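Long-range contacts in DNA repair protein XRCC1 (Homo sapiens, PDB 3LQC), which acts as a scaffold in DNA single-strand break repair, assembling repair protein complexes and binding poly-ADP-ribose chains to limit PARP1 activity: residues A[12-17]-A[49-53]; A[54-58]-A[112-116]; A[64-68]-A[130-136]; A[69-75]-A[125-131]. All blocks are in the same frame, centred on the assembly; numbering follows the deposited sequence. Where two conformers were deposited one is given.

Interaction 1: residues A[12-17]-A[49-53]; sequences CSSQDS and LEKEE
Ser17 and Glu53 each set the first atom beyond CB between the backbone N and the carbonyl carbon (chi1 56° and 59°), and this turns the serine hydroxyl and the glutamate carboxylate toward each other. The glutamate then runs out extended to deliver OE2 to the hydroxyl. Ser17 OG donates to Glu53 OE2 at 2.4 Å, a hydrogen bond modelled so short that its exact length is doubtful. The other oxygen, Glu53 OE1, lies 3.8 Å from Asp16 CB. The two acids do not meet, Asp16 OD2 staying 5.2 Å from Glu53 OE1, and the nearby helix start would probably ease their like charges.

Beneath this polar pair the contact is apolar. Leu49 touches two neighbours with one methyl, CD2: it is 3.8 Å from Cys12 SG and also 3.8 Å from Ser17 CA. On the solvent side Glu50 reaches out extended, placing OE1 2.6 Å from Ser13 O.

Asp16 is the N-cap of helix 17-25, and its OD1 also pairs with His19. The disulfide from Cys12 to Cys20 ties strand 7-12 to the same helix, while Leu49 ends strand 42-49 beside Val128 of strand 125-133.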
loop_
_atom_site.group_PDB
_atom_site.type_symbol
_atom_site.label_atom_id
_atom_site.label_comp_id
_atom_site.label_asym_id
_atom_site.label_seq_id
_atom_site.Cartn_x
_atom_site.Cartn_y
_atom_site.Cartn_z
ATOM N N CYS A 12 -10.814 31.670 -11.645
ATOM C CA CYS A 12 -10.967 32.218 -10.300
ATOM C C CYS A 12 -10.580 33.679 -10.319
ATOM O O CYS A 12 -9.523 34.059 -9.802
ATOM C CB CYS A 12 -10.046 31.489 -9.326
ATOM S SG CYS A 12 -10.186 29.709 -9.392
ATOM N N SER A 13 -11.430 34.502 -10.912
ATOM C CA SER A 13 -11.029 35.860 -11.235
ATOM C C SER A 13 -10.709 36.709 -10.021
ATOM O O SER A 13 -9.540 36.943 -9.710
ATOM C CB SER A 13 -12.076 36.523 -12.112
ATOM O OG SER A 13 -12.107 35.862 -13.364
ATOM N N SER A 14 -11.738 37.181 -9.334
ATOM C CA SER A 14 -11.505 38.043 -8.183
ATOM C C SER A 14 -11.645 37.243 -6.902
ATOM O O SER A 14 -12.366 37.628 -5.971
ATOM C CB SER A 14 -12.447 39.246 -8.201
ATOM O OG SER A 14 -12.164 40.061 -9.325
ATOM N N GLN A 15 -10.946 36.114 -6.874
ATOM C CA GLN A 15 -10.975 35.220 -5.733
ATOM C C GLN A 15 -9.729 34.356 -5.720
ATOM O O GLN A 15 -9.192 34.018 -6.777
ATOM C CB GLN A 15 -12.231 34.347 -5.770
ATOM C CG GLN A 15 -12.638 33.900 -7.156
ATOM C CD GLN A 15 -13.993 33.218 -7.182
ATOM O OE1 GLN A 15 -14.555 32.887 -6.141
ATOM N NE2 GLN A 15 -14.522 33.003 -8.378
ATOM N N ASP A 16 -9.256 34.015 -4.525
ATOM C CA ASP A 16 -8.155 33.073 -4.409
ATOM C C ASP A 16 -8.665 31.637 -4.522
ATOM O O ASP A 16 -9.870 31.384 -4.439
ATOM C CB ASP A 16 -7.344 33.295 -3.124
ATOM C CG ASP A 16 -8.127 32.980 -1.856
ATOM O OD1 ASP A 16 -9.353 32.757 -1.928
ATOM O OD2 ASP A 16 -7.498 32.958 -0.771
ATOM N N SER A 17 -7.740 30.709 -4.736
ATOM C CA SER A 17 -8.063 29.288 -4.867
ATOM C C SER A 17 -9.138 28.811 -3.890
ATOM O O SER A 17 -10.105 28.156 -4.280
ATOM C CB SER A 17 -6.799 28.472 -4.651
ATOM O OG SER A 17 -6.240 28.794 -3.394
ATOM N N LEU A 49 -6.064 30.226 -11.609
ATOM C CA LEU A 49 -5.853 31.373 -10.752
ATOM C C LEU A 49 -5.373 32.573 -11.555
ATOM O O LEU A 49 -4.575 32.431 -12.480
ATOM C CB LEU A 49 -4.835 31.028 -9.671
ATOM C CG LEU A 49 -5.136 29.751 -8.898
ATOM C CD1 LEU A 49 -4.072 29.548 -7.834
ATOM C CD2 LEU A 49 -6.507 29.833 -8.279
ATOM N N GLU A 50 -5.875 33.752 -11.203
ATOM C CA GLU A 50 -5.456 34.981 -11.859
ATOM C C GLU A 50 -4.055 35.351 -11.383
ATOM O O GLU A 50 -3.199 35.751 -12.166
ATOM C CB GLU A 50 -6.439 36.113 -11.561
ATOM C CG GLU A 50 -6.379 37.255 -12.561
ATOM C CD GLU A 50 -7.176 38.474 -12.120
ATOM O OE1 GLU A 50 -8.043 38.347 -11.226
ATOM O OE2 GLU A 50 -6.930 39.567 -12.673
ATOM N N LYS A 51 -3.823 35.211 -10.086
ATOM C CA LYS A 51 -2.500 35.460 -9.538
ATOM C C LYS A 51 -1.911 34.145 -9.045
ATOM O O LYS A 51 -2.547 33.414 -8.284
ATOM C CB LYS A 51 -2.569 36.485 -8.401
ATOM N N GLU A 52 -0.707 33.833 -9.508
ATOM C CA GLU A 52 -0.037 32.621 -9.069
ATOM C C GLU A 52 0.126 32.720 -7.567
ATOM O O GLU A 52 0.414 33.795 -7.047
ATOM C CB GLU A 52 1.322 32.468 -9.750
ATOM C CG GLU A 52 2.329 33.536 -9.360
ATOM C CD GLU A 52 3.728 33.213 -9.833
ATOM O OE1 GLU A 52 4.685 33.866 -9.354
ATOM O OE2 GLU A 52 3.869 32.302 -10.681
ATOM N N GLU A 53 -0.083 31.613 -6.864
ATOM C CA GLU A 53 0.053 31.625 -5.416
ATOM C C GLU A 53 0.910 30.460 -4.910
ATOM O O GLU A 53 1.078 29.452 -5.597
ATOM C CB GLU A 53 -1.326 31.665 -4.736
ATOM C CG GLU A 53 -2.232 30.505 -5.081
ATOM C CD GLU A 53 -3.619 30.611 -4.457
ATOM O OE1 GLU A 53 -4.315 31.624 -4.677
ATOM O OE2 GLU A 53 -4.025 29.657 -3.763
#

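Interaction 2: residues A[54-58]-A[112-116]; sequences QIHSV and GPDKL
A classic beta bulge, in which His56 and Ser57 both face His150 of strand 143-150, marks the start of strand 57-63, and Gly112 and Pro113 come up against it. The His56 ring reaches the proline because its CG is anti to the backbone N (chi1 173°). Its tip meets the pyrrolidine at a slant, NE2 lying a tight 3.2 Å from Pro113 CG. A hydrogen bond of 3.1 Å between His56 ND1 and Ser57 OG limits rotation of the imidazole, and either atom could be the donor. Next to it, Ser57 CB rests 3.6 Å from Gly112 CA.

The inner side belongs to Leu116. Its CD1 methyl tucks under the bulge, 3.5 Å from His56 O and 3.8 Å from Ser57 CA, and reaches Val58 CG2 at 4.1 Å, the two side chains crossing at about a right angle. A beta turn holds the proline and the leucine on one short loop, Lys115 N bonding to Gly112 O at 2.8 Å.

Leu116 also touches Leu88 and Ile55 touches Leu87, both on strand 85-92 of the other sheet. Such packing between two facing sheets fits the beta-sandwich of the galactose-binding-like domains, the clan to which this N-terminal domain belongs.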
loop_
_atom_site.group_PDB
_atom_site.type_symbol
_atom_site.label_atom_id
_atom_site.label_comp_id
_atom_site.label_asym_id
_atom_site.label_seq_id
_atom_site.Cartn_x
_atom_site.Cartn_y
_atom_site.Cartn_z
ATOM N N GLN A 54 1.485 30.627 -3.724
ATOM C CA GLN A 54 2.266 29.572 -3.093
ATOM C C GLN A 54 1.395 28.883 -2.055
ATOM O O GLN A 54 0.794 29.541 -1.200
ATOM C CB GLN A 54 3.518 30.147 -2.431
ATOM C CG GLN A 54 4.442 29.101 -1.826
ATOM C CD GLN A 54 5.700 29.708 -1.216
ATOM O OE1 GLN A 54 5.636 30.682 -0.467
ATOM N NE2 GLN A 54 6.847 29.125 -1.531
ATOM N N ILE A 55 1.314 27.561 -2.132
ATOM C CA ILE A 55 0.414 26.828 -1.260
ATOM C C ILE A 55 1.149 26.194 -0.088
ATOM O O ILE A 55 1.905 25.238 -0.251
ATOM C CB ILE A 55 -0.395 25.790 -2.041
ATOM C CG1 ILE A 55 -1.307 26.514 -3.033
ATOM C CG2 ILE A 55 -1.209 24.935 -1.093
ATOM C CD1 ILE A 55 -2.022 25.608 -3.986
ATOM N N HIS A 56 0.916 26.756 1.093
ATOM C CA HIS A 56 1.566 26.324 2.322
ATOM C C HIS A 56 1.100 24.927 2.724
ATOM O O HIS A 56 1.908 24.013 2.929
ATOM C CB HIS A 56 1.265 27.335 3.438
ATOM C CG HIS A 56 1.745 26.912 4.789
ATOM N ND1 HIS A 56 0.902 26.401 5.752
ATOM C CD2 HIS A 56 2.983 26.926 5.340
ATOM C CE1 HIS A 56 1.599 26.115 6.839
ATOM N NE2 HIS A 56 2.864 26.425 6.616
ATOM N N SER A 57 -0.216 24.778 2.824
ATOM C CA SER A 57 -0.830 23.534 3.254
ATOM C C SER A 57 -2.226 23.417 2.646
ATOM O O SER A 57 -2.753 24.388 2.102
ATOM C CB SER A 57 -0.911 23.492 4.779
ATOM O OG SER A 57 -1.628 24.610 5.277
ATOM N N VAL A 58 -2.823 22.231 2.751
ATOM C CA VAL A 58 -4.100 21.946 2.107
ATOM C C VAL A 58 -5.037 21.155 3.014
ATOM O O VAL A 58 -4.660 20.111 3.537
ATOM C CB VAL A 58 -3.893 21.136 0.813
ATOM C CG1 VAL A 58 -5.226 20.904 0.115
ATOM C CG2 VAL A 58 -2.922 21.847 -0.114
ATOM N N GLY A 112 -0.357 19.568 6.158
ATOM C CA GLY A 112 0.565 20.665 6.373
ATOM C C GLY A 112 1.780 20.557 5.481
ATOM O O GLY A 112 1.900 19.616 4.702
ATOM N N PRO A 113 2.704 21.518 5.598
ATOM C CA PRO A 113 3.871 21.553 4.710
ATOM C C PRO A 113 4.524 20.187 4.673
ATOM O O PRO A 113 5.088 19.750 3.671
ATOM C CB PRO A 113 4.810 22.547 5.404
ATOM C CG PRO A 113 3.920 23.415 6.211
ATOM C CD PRO A 113 2.759 22.560 6.638
ATOM N N ASP A 114 4.424 19.513 5.804
ATOM C CA ASP A 114 5.097 18.253 6.019
ATOM C C ASP A 114 4.601 17.172 5.068
ATOM O O ASP A 114 5.362 16.301 4.645
ATOM C CB ASP A 114 4.867 17.811 7.458
ATOM C CG ASP A 114 5.570 16.527 7.779
ATOM O OD1 ASP A 114 6.706 16.341 7.285
ATOM O OD2 ASP A 114 4.988 15.708 8.521
ATOM N N LYS A 115 3.317 17.238 4.736
ATOM C CA LYS A 115 2.669 16.159 3.998
ATOM C C LYS A 115 2.507 16.462 2.511
ATOM O O LYS A 115 1.979 15.642 1.763
ATOM C CB LYS A 115 1.324 15.806 4.641
ATOM C CG LYS A 115 1.433 15.541 6.140
ATOM C CD LYS A 115 0.593 14.348 6.566
ATOM C CE LYS A 115 -0.897 14.616 6.410
ATOM N NZ LYS A 115 -1.685 13.341 6.371
ATOM N N LEU A 116 2.969 17.637 2.090
ATOM C CA LEU A 116 2.962 18.013 0.684
ATOM C C LEU A 116 4.319 17.713 0.072
ATOM O O LEU A 116 5.297 17.544 0.791
ATOM C CB LEU A 116 2.645 19.497 0.527
ATOM C CG LEU A 116 1.280 19.937 1.044
ATOM C CD1 LEU A 116 1.064 21.417 0.795
ATOM C CD2 LEU A 116 0.199 19.119 0.377
#

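Interaction 3: residues A[64-68]-A[130-136]; sequences GSAFV and IVCSQPY
Phe67 and Tyr136 meet rim to rim, the phenyl CZ lying near the tyrosine plane and Tyr136 OH near the phenyl plane, 3.8 Å apart, with the side chains at about a right angle. Ser133 CB sits at another part of the Phe67 edge, 3.7 Å from CD2. Ala66 CB lies over the centre of one face of that ring, and Pro135 CG is over one face of the tyrosine, toward its rim.

The placing of the Ala66 methyl over Phe67 goes with a classic beta bulge, in which both residues face Ser133 as strands 67-73 and 125-133 pair antiparallel. Ser133 O takes two bonds, from Ala66 N at 2.8 Å (bent, 134°) and from Phe67 N at 2.9 Å. Ser133 N answers with a nearly straight bond to Phe67 O (173°).

Past the strand, Gln134, in one of its two conformers, bends at chi2 (40°) to bring its amide back, and NE2 donates within the amide plane to Gly64 O at 3.0 Å. Ser99 shares that NE2, while OE1 accepts from Tyr136 N. The tyrosine hydroxyl bonds to the backbone of another protein chain, so this end of the sheet borders the partner. On the buried face, Val68 CG1 lies 3.9 Å from Ile130 CG2.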
loop_
_atom_site.group_PDB
_atom_site.type_symbol
_atom_site.label_atom_id
_atom_site.label_comp_id
_atom_site.label_asym_id
_atom_site.label_seq_id
_atom_site.Cartn_x
_atom_site.Cartn_y
_atom_site.Cartn_z
ATOM N N GLY A 64 -17.397 11.554 -0.593
ATOM C CA GLY A 64 -17.637 10.258 -1.200
ATOM C C GLY A 64 -16.546 9.769 -2.129
ATOM O O GLY A 64 -16.725 8.761 -2.809
ATOM N N SER A 65 -15.425 10.481 -2.174
ATOM C CA SER A 65 -14.290 10.066 -2.993
ATOM C C SER A 65 -13.488 9.003 -2.255
ATOM O O SER A 65 -13.386 9.043 -1.031
ATOM C CB SER A 65 -13.370 11.252 -3.289
ATOM O OG SER A 65 -13.991 12.199 -4.127
ATOM N N ALA A 66 -12.903 8.064 -2.994
ATOM C CA ALA A 66 -11.995 7.096 -2.396
ATOM C C ALA A 66 -10.600 7.692 -2.267
ATOM O O ALA A 66 -9.929 7.506 -1.250
ATOM C CB ALA A 66 -11.952 5.819 -3.213
ATOM N N PHE A 67 -10.170 8.405 -3.306
ATOM C CA PHE A 67 -8.848 9.026 -3.320
ATOM C C PHE A 67 -8.960 10.465 -3.773
ATOM O O PHE A 67 -9.838 10.797 -4.554
ATOM C CB PHE A 67 -7.895 8.294 -4.268
ATOM C CG PHE A 67 -7.986 6.806 -4.193
ATOM C CD1 PHE A 67 -7.750 6.145 -3.001
ATOM C CD2 PHE A 67 -8.301 6.062 -5.325
ATOM C CE1 PHE A 67 -7.832 4.774 -2.929
ATOM C CE2 PHE A 67 -8.392 4.674 -5.262
ATOM C CZ PHE A 67 -8.153 4.031 -4.063
ATOM N N VAL A 68 -8.066 11.315 -3.283
ATOM C CA VAL A 68 -7.978 12.688 -3.761
ATOM C C VAL A 68 -6.519 13.039 -4.003
ATOM O O VAL A 68 -5.647 12.665 -3.220
ATOM C CB VAL A 68 -8.578 13.693 -2.768
ATOM C CG1 VAL A 68 -8.567 15.080 -3.369
ATOM C CG2 VAL A 68 -9.988 13.300 -2.388
ATOM N N ILE A 130 -7.570 19.367 -8.784
ATOM C CA ILE A 130 -7.960 18.446 -7.720
ATOM C C ILE A 130 -8.632 17.218 -8.341
ATOM O O ILE A 130 -9.660 17.341 -9.005
ATOM C CB ILE A 130 -8.911 19.112 -6.711
ATOM C CG1 ILE A 130 -8.236 20.312 -6.043
ATOM C CG2 ILE A 130 -9.354 18.122 -5.666
ATOM C CD1 ILE A 130 -8.389 21.611 -6.805
ATOM N N VAL A 131 -8.046 16.043 -8.141
ATOM C CA VAL A 131 -8.572 14.826 -8.753
ATOM C C VAL A 131 -9.235 13.924 -7.727
ATOM O O VAL A 131 -8.613 13.526 -6.750
ATOM C CB VAL A 131 -7.473 14.040 -9.496
ATOM C CG1 VAL A 131 -8.094 12.919 -10.328
ATOM C CG2 VAL A 131 -6.666 14.971 -10.382
ATOM N N CYS A 132 -10.503 13.606 -7.955
ATOM C CA CYS A 132 -11.249 12.724 -7.067
ATOM C C CYS A 132 -11.480 11.382 -7.738
ATOM O O CYS A 132 -12.050 11.302 -8.824
ATOM C CB CYS A 132 -12.588 13.356 -6.694
ATOM S SG CYS A 132 -12.473 14.906 -5.790
ATOM N N SER A 133 -11.033 10.314 -7.101
ATOM C CA SER A 133 -11.200 8.987 -7.675
ATOM C C SER A 133 -12.110 8.147 -6.808
ATOM O O SER A 133 -11.961 8.112 -5.585
ATOM C CB SER A 133 -9.854 8.298 -7.843
ATOM O OG SER A 133 -9.107 8.902 -8.876
ATOM N N GLN A 134 -13.058 7.473 -7.444
ATOM C CA GLN A 134 -13.998 6.624 -6.725
ATOM C C GLN A 134 -14.462 5.486 -7.622
ATOM O O GLN A 134 -15.588 5.499 -8.117
ATOM C CB GLN A 134 -15.188 7.443 -6.220
ATOM C CG GLN A 134 -16.217 6.646 -5.415
ATOM C CD GLN A 134 -15.582 5.641 -4.469
ATOM O OE1 GLN A 134 -15.177 4.557 -4.883
ATOM N NE2 GLN A 134 -15.503 5.994 -3.193
ATOM N N PRO A 135 -13.580 4.491 -7.825
ATOM C CA PRO A 135 -13.775 3.348 -8.720
ATOM C C PRO A 135 -14.772 2.357 -8.156
ATOM O O PRO A 135 -15.225 1.485 -8.893
ATOM C CB PRO A 135 -12.398 2.669 -8.749
ATOM C CG PRO A 135 -11.497 3.501 -7.939
ATOM C CD PRO A 135 -12.322 4.384 -7.075
ATOM N N TYR A 136 -15.089 2.483 -6.870
ATOM C CA TYR A 136 -15.876 1.474 -6.164
ATOM C C TYR A 136 -17.339 1.869 -6.048
ATOM O O TYR A 136 -18.185 1.046 -5.720
ATOM C CB TYR A 136 -15.275 1.216 -4.775
ATOM C CG TYR A 136 -13.780 1.066 -4.831
ATOM C CD1 TYR A 136 -13.201 0.037 -5.562
ATOM C CD2 TYR A 136 -12.941 1.965 -4.183
ATOM C CE1 TYR A 136 -11.831 -0.105 -5.634
ATOM C CE2 TYR A 136 -11.561 1.834 -4.258
ATOM C CZ TYR A 136 -11.017 0.796 -4.986
ATOM O OH TYR A 136 -9.655 0.647 -5.083
#

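Interaction 4: residues A[69-75]-A[125-131]; sequences EVLVGSS and WDRVKIV. With NA (sodium ion), chain C; CO3 (carbonate ion), chain D.
Val72 sets CG2 over one face of the Trp125 indole, beside the antiparallel pair of strands 69-73 and 127-131 in the five-stranded sheet of the domain; the tryptophan comes just before the second strand. The methyl stands 3.4 Å from the centroid of the five-membered ring, only 13° off the normal, a clear CH-pi contact. The indole is steadied from its other end by a bond from NE1 to Ala120 O, and Gly73 O and Ser74 N lie at the ring edge. Here a classic beta bulge forms: Asp126 N and Arg127 N both donate to Gly73 O.

Farther along, the pairing becomes regular and tight. Leu71 and Lys129 exchange two nearly straight backbone bonds, and on the leucine side of the sheet Leu71 CD1 packs 3.6 Å from Val131 CG2. This surface also meets another protein chain, whose backbone bonds to Glu69 OE2.

In contrast to the buried indole and inner pairing, the margin just beyond Gly73 is partly open to solvent. Asp126, with CG between the backbone N and the carbonyl carbon (chi1 65°), holds Ser75 with both oxygens: OD1 uses its syn lone pair for Ser75 N at 2.8 Å, and OD2 takes Ser75 OG. Ser75 CB lies over one face of the Arg127 guanidinium, 3.2 Å from NH2, while NH1 bonds in its own plane to Asp126 O.

Two ions lie next to the contact. Lys129 NZ reaches a carbonate, probably from the crystallisation liquor, which Arg7 and Ser44 also bind. Ser74 O lies 2.8 Å from a sodium ion that the carbonyl oxygens of Ala76 and Gly78 also bind.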
loop_
_atom_site.group_PDB
_atom_site.type_symbol
_atom_site.label_atom_id
_atom_site.label_comp_id
_atom_site.label_asym_id
_atom_site.label_seq_id
_atom_site.Cartn_x
_atom_site.Cartn_y
_atom_site.Cartn_z
ATOM N N GLU A 69 -6.257 13.745 -5.100
ATOM C CA GLU A 69 -4.907 14.172 -5.435
ATOM C C GLU A 69 -4.930 15.648 -5.820
ATOM O O GLU A 69 -5.881 16.111 -6.445
ATOM C CB GLU A 69 -4.375 13.341 -6.601
ATOM C CG GLU A 69 -2.963 13.672 -7.052
ATOM C CD GLU A 69 -2.634 13.021 -8.378
ATOM O OE1 GLU A 69 -1.436 12.808 -8.667
ATOM O OE2 GLU A 69 -3.585 12.704 -9.122
ATOM N N VAL A 70 -3.892 16.389 -5.445
ATOM C CA VAL A 70 -3.804 17.783 -5.851
ATOM C C VAL A 70 -2.537 18.012 -6.643
ATOM O O VAL A 70 -1.442 17.732 -6.166
ATOM C CB VAL A 70 -3.872 18.761 -4.654
ATOM C CG1 VAL A 70 -3.727 20.207 -5.136
ATOM C CG2 VAL A 70 -5.183 18.593 -3.908
ATOM N N LEU A 71 -2.696 18.503 -7.864
ATOM C CA LEU A 71 -1.561 18.832 -8.708
ATOM C C LEU A 71 -1.574 20.323 -9.026
ATOM O O LEU A 71 -2.617 20.984 -8.947
ATOM C CB LEU A 71 -1.568 17.996 -9.992
ATOM C CG LEU A 71 -1.774 16.490 -9.813
ATOM C CD1 LEU A 71 -3.253 16.136 -9.912
ATOM C CD2 LEU A 71 -0.958 15.683 -10.832
ATOM N N VAL A 72 -0.415 20.855 -9.382
ATOM C CA VAL A 72 -0.298 22.280 -9.662
ATOM C C VAL A 72 0.396 22.474 -10.985
ATOM O O VAL A 72 1.144 21.612 -11.434
ATOM C CB VAL A 72 0.496 23.006 -8.576
ATOM C CG1 VAL A 72 -0.400 23.287 -7.384
ATOM C CG2 VAL A 72 1.709 22.174 -8.171
ATOM N N GLY A 73 0.138 23.606 -11.621
ATOM C CA GLY A 73 0.727 23.879 -12.915
ATOM C C GLY A 73 0.961 25.363 -13.108
ATOM O O GLY A 73 0.422 26.196 -12.380
ATOM N N SER A 74 1.769 25.688 -14.103
ATOM C CA SER A 74 2.118 27.063 -14.383
ATOM C C SER A 74 1.690 27.341 -15.808
ATOM O O SER A 74 2.203 26.728 -16.732
ATOM C CB SER A 74 3.627 27.246 -14.233
ATOM O OG SER A 74 3.949 28.577 -13.894
ATOM N N SER A 75 0.741 28.251 -15.987
ATOM C CA SER A 75 0.127 28.457 -17.293
ATOM C C SER A 75 1.074 29.090 -18.305
ATOM O O SER A 75 1.054 28.745 -19.487
ATOM C CB SER A 75 -1.156 29.286 -17.168
ATOM O OG SER A 75 -0.875 30.635 -16.842
ATOM N N TRP A 125 2.075 28.801 -8.372
ATOM C CA TRP A 125 1.298 28.125 -9.392
ATOM C C TRP A 125 0.032 28.896 -9.670
ATOM O O TRP A 125 -0.519 29.519 -8.770
ATOM C CB TRP A 125 0.941 26.723 -8.900
ATOM C CG TRP A 125 2.123 25.946 -8.395
ATOM C CD1 TRP A 125 2.520 25.796 -7.094
ATOM C CD2 TRP A 125 3.067 25.222 -9.194
ATOM N NE1 TRP A 125 3.644 25.015 -7.038
ATOM C CE2 TRP A 125 4.001 24.652 -8.302
ATOM C CE3 TRP A 125 3.211 25.002 -10.567
ATOM C CZ2 TRP A 125 5.063 23.871 -8.753
ATOM C CZ3 TRP A 125 4.264 24.225 -11.008
ATOM C CH2 TRP A 125 5.179 23.668 -10.102
ATOM N N ASP A 126 -0.436 28.865 -10.910
ATOM C CA ASP A 126 -1.729 29.472 -11.218
ATOM C C ASP A 126 -2.707 28.453 -11.789
ATOM O O ASP A 126 -3.780 28.810 -12.270
ATOM C CB ASP A 126 -1.582 30.684 -12.141
ATOM C CG ASP A 126 -1.049 30.324 -13.512
ATOM O OD1 ASP A 126 -0.656 29.162 -13.730
ATOM O OD2 ASP A 126 -1.019 31.219 -14.375
ATOM N N ARG A 127 -2.319 27.182 -11.732
ATOM C CA ARG A 127 -3.234 26.084 -12.025
ATOM C C ARG A 127 -3.270 25.089 -10.866
ATOM O O ARG A 127 -2.235 24.573 -10.439
ATOM C CB ARG A 127 -2.838 25.377 -13.319
ATOM C CG ARG A 127 -2.882 26.274 -14.541
ATOM C CD ARG A 127 -4.302 26.700 -14.866
ATOM N NE ARG A 127 -4.338 27.549 -16.057
ATOM C CZ ARG A 127 -4.322 28.880 -16.029
ATOM N NH1 ARG A 127 -4.279 29.520 -14.870
ATOM N NH2 ARG A 127 -4.355 29.572 -17.160
ATOM N N VAL A 128 -4.464 24.846 -10.344
ATOM C CA VAL A 128 -4.658 23.855 -9.302
ATOM C C VAL A 128 -5.662 22.794 -9.773
ATOM O O VAL A 128 -6.827 23.087 -10.045
ATOM C CB VAL A 128 -5.142 24.489 -7.985
ATOM C CG1 VAL A 128 -5.008 23.491 -6.850
ATOM C CG2 VAL A 128 -4.337 25.749 -7.664
ATOM N N LYS A 129 -5.196 21.557 -9.871
ATOM C CA LYS A 129 -6.038 20.459 -10.303
ATOM C C LYS A 129 -6.298 19.527 -9.130
ATOM O O LYS A 129 -5.361 18.975 -8.540
ATOM C CB LYS A 129 -5.369 19.700 -11.455
ATOM C CG LYS A 129 -6.132 18.480 -11.919
ATOM C CD LYS A 129 -5.420 17.785 -13.067
ATOM C CE LYS A 129 -5.386 18.655 -14.305
ATOM N NZ LYS A 129 -5.051 17.860 -15.515
ATOM N N ILE A 130 -7.570 19.367 -8.784
ATOM C CA ILE A 130 -7.960 18.446 -7.720
ATOM C C ILE A 130 -8.632 17.218 -8.341
ATOM O O ILE A 130 -9.660 17.341 -9.005
ATOM C CB ILE A 130 -8.911 19.112 -6.711
ATOM C CG1 ILE A 130 -8.236 20.312 -6.043
ATOM C CG2 ILE A 130 -9.354 18.122 -5.666
ATOM C CD1 ILE A 130 -8.389 21.611 -6.805
ATOM N N VAL A 131 -8.046 16.043 -8.141
ATOM C CA VAL A 131 -8.572 14.826 -8.753
ATOM C C VAL A 131 -9.235 13.924 -7.727
ATOM O O VAL A 131 -8.613 13.526 -6.750
ATOM C CB VAL A 131 -7.473 14.040 -9.496
ATOM C CG1 VAL A 131 -8.094 12.919 -10.328
ATOM C CG2 VAL A 131 -6.666 14.971 -10.382
HETATM NA NA NA C . 4.654 26.093 -17.983
HETATM C C CO3 D . -7.207 15.322 -15.609
HETATM O O1 CO3 D . -7.923 16.303 -15.144
HETATM O O2 CO3 D . -6.195 15.582 -16.386
#

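Overall arrangement
Interactions 3 and 4 zip the same two strands, 67-73 and 125-133, and share Ile130 and Val131, but lie on opposite sides of the chain's centre. Both are buried, depend on regular backbone pairing broken by a bulge, and border another protein chain. Interactions 1 and 2 are partly exposed, join loops and strand ends, and lack the regular backbone pairing of the other two: the first mixes a carboxylate-hydroxyl pair with a cysteine-leucine contact, the second is almost wholly van der Waals. Interaction 1 leans directly on interaction 4, Leu49 N and Glu53 N bonding to Asp126 O and Trp125 O. Interaction 2 instead belongs to the three-stranded sheet facing that larger one.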